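PDB 7C7D: alpha-1,3-glucanase from Streptomyces thermodiastaticus, which probably hydrolyses the internal alpha-1,3-glucosidic linkages of alpha-1,3-glucan, as a thermostable glycoside hydrolase of family GH87. Local coordinates for residues D353-N358 with V364-N369. Numbering follows the deposited sequence. Where two conformers were deposited one is given.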
loop_
_atom_site.group_PDB
_atom_site.type_symbol
_atom_site.label_atom_id
_atom_site.label_comp_id
_atom_site.label_asym_id
_atom_site.label_seq_id
_atom_site.Cartn_x
_atom_site.Cartn_y
_atom_site.Cartn_z
ATOM N N ASP A 353 7.716 1.814 3.255
ATOM C CA ASP A 353 6.787 2.161 2.184
ATOM C C ASP A 353 6.759 1.095 1.092
ATOM O O ASP A 353 7.747 0.407 0.826
ATOM C CB ASP A 353 7.218 3.473 1.514
ATOM C CG ASP A 353 6.998 4.713 2.374
ATOM O OD1 ASP A 353 6.744 4.616 3.587
ATOM O OD2 ASP A 353 7.086 5.817 1.804
ATOM N N GLY A 354 5.627 1.016 0.393
ATOM C CA GLY A 354 5.589 0.186 -0.799
ATOM C C GLY A 354 6.378 0.797 -1.942
ATOM O O GLY A 354 7.242 0.146 -2.544
ATOM N N LEU A 355 6.083 2.052 -2.265
ATOM C CA LEU A 355 6.795 2.792 -3.289
ATOM C C LEU A 355 6.844 4.248 -2.857
ATOM O O LEU A 355 5.845 4.792 -2.380
ATOM C CB LEU A 355 6.095 2.660 -4.653
ATOM C CG LEU A 355 6.607 3.513 -5.819
ATOM C CD1 LEU A 355 6.354 2.804 -7.149
ATOM C CD2 LEU A 355 5.955 4.901 -5.840
ATOM N N ASN A 356 8.001 4.876 -3.048
ATOM C CA ASN A 356 8.176 6.291 -2.761
ATOM C C ASN A 356 8.868 6.956 -3.938
ATOM O O ASN A 356 9.960 6.546 -4.332
ATOM C CB ASN A 356 9.001 6.483 -1.488
ATOM C CG ASN A 356 8.919 7.898 -0.954
ATOM O OD1 ASN A 356 8.691 8.841 -1.708
ATOM N ND2 ASN A 356 9.073 8.052 0.353
ATOM N N LEU A 357 8.230 7.981 -4.503
ATOM C CA LEU A 357 8.884 8.842 -5.486
ATOM C C LEU A 357 9.573 9.940 -4.693
ATOM O O LEU A 357 8.987 10.978 -4.383
ATOM C CB LEU A 357 7.877 9.410 -6.477
ATOM C CG LEU A 357 7.047 8.393 -7.263
ATOM C CD1 LEU A 357 6.158 9.110 -8.271
ATOM C CD2 LEU A 357 7.941 7.385 -7.963
ATOM N N ASN A 358 10.835 9.699 -4.341
ATOM C CA ASN A 358 11.577 10.622 -3.479
ATOM C C ASN A 358 12.349 11.636 -4.325
ATOM O O ASN A 358 13.577 11.651 -4.391
ATOM C CB ASN A 358 12.487 9.854 -2.526
ATOM C CG ASN A 358 13.089 10.740 -1.450
ATOM O OD1 ASN A 358 12.610 11.848 -1.196
ATOM N ND2 ASN A 358 14.144 10.256 -0.813
ATOM N N VAL A 364 5.733 10.022 -13.893
ATOM C CA VAL A 364 5.701 8.628 -13.461
ATOM C C VAL A 364 4.250 8.227 -13.238
ATOM O O VAL A 364 3.479 8.978 -12.635
ATOM C CB VAL A 364 6.529 8.432 -12.180
ATOM C CG1 VAL A 364 6.381 7.001 -11.667
ATOM C CG2 VAL A 364 7.988 8.785 -12.432
ATOM N N THR A 365 3.875 7.049 -13.741
ATOM C CA THR A 365 2.545 6.475 -13.552
ATOM C C THR A 365 2.672 5.206 -12.722
ATOM O O THR A 365 3.388 4.276 -13.113
ATOM C CB THR A 365 1.892 6.147 -14.897
ATOM O OG1 THR A 365 1.690 7.355 -15.630
ATOM C CG2 THR A 365 0.541 5.465 -14.703
ATOM N N VAL A 366 1.963 5.162 -11.595
ATOM C CA VAL A 366 1.873 3.976 -10.752
ATOM C C VAL A 366 0.408 3.564 -10.773
ATOM O O VAL A 366 -0.440 4.267 -10.208
ATOM C CB VAL A 366 2.354 4.265 -9.322
ATOM C CG1 VAL A 366 2.250 3.021 -8.437
ATOM C CG2 VAL A 366 3.795 4.803 -9.351
ATOM N N ARG A 367 0.096 2.459 -11.457
ATOM C CA ARG A 367 -1.299 2.102 -11.695
ATOM C C ARG A 367 -1.537 0.599 -11.603
ATOM O O ARG A 367 -0.672 -0.215 -11.934
ATOM C CB ARG A 367 -1.794 2.610 -13.059
ATOM C CG ARG A 367 -1.145 1.946 -14.255
ATOM C CD ARG A 367 -1.691 2.471 -15.578
ATOM N NE ARG A 367 -0.922 1.923 -16.689
ATOM C CZ ARG A 367 -0.612 2.593 -17.795
ATOM N NH1 ARG A 367 -1.024 3.845 -17.956
ATOM N NH2 ARG A 367 0.108 2.006 -18.745
ATOM N N ASP A 368 -2.742 0.238 -11.161
ATOM C CA ASP A 368 -3.194 -1.151 -11.178
ATOM C C ASP A 368 -2.297 -2.070 -10.355
ATOM O O ASP A 368 -2.070 -3.224 -10.722
ATOM C CB ASP A 368 -3.378 -1.664 -12.602
ATOM C CG ASP A 368 -4.553 -1.016 -13.276
ATOM O OD1 ASP A 368 -5.690 -1.226 -12.805
ATOM O OD2 ASP A 368 -4.337 -0.274 -14.252
ATOM N N ASN A 369 -1.792 -1.558 -9.235
ATOM C CA ASN A 369 -1.019 -2.358 -8.303
ATOM C C ASN A 369 -1.852 -2.681 -7.074
ATOM O O ASN A 369 -2.795 -1.964 -6.726
ATOM C CB ASN A 369 0.243 -1.614 -7.866
ATOM C CG ASN A 369 1.115 -1.232 -9.040
ATOM O OD1 ASN A 369 1.776 -2.078 -9.634
ATOM N ND2 ASN A 369 1.111 0.046 -9.388
#
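No flat group takes part where L355 meets V366 and L357 meets V364; the contact is purely aliphatic, and in each pair leucine and valine reach toward each other, tip to tip. The nearby amide of N369 is held by hydrogen bonds at both oxygen and nitrogen, OD1 to the backbone N of N345 and ND2 to V342 O and N396 OD1, a fitting role for a buried asparagine. L355 closes its fork on one methyl, with CD1 3.9 Å and CD2 4.1 Å from V366 CG2. L357 does likewise, its CD1 and CD2 both 4.0 Å from V364 CG1. With CG1 anti to the backbone N (chi1 175°), V364 presents this methyl to the fork, and L357 CD1 also lies 4.0 Å from V364 CB. Long leucines facing short, beta-branched valines suit a gap of 9.0 Å between the CA atoms of L355 and V366, too wide for backbone pairing. The two segments run in opposite directions across the interior of a right-handed parallel beta-helix, within one coil. Strand 355-357 lies between 331-333 and 379-382, and 365-372 between 341-348 and the strands 392-394 and 397-399; L355 also touches L331, L333 and V342 of the preceding coil and L379 of the next.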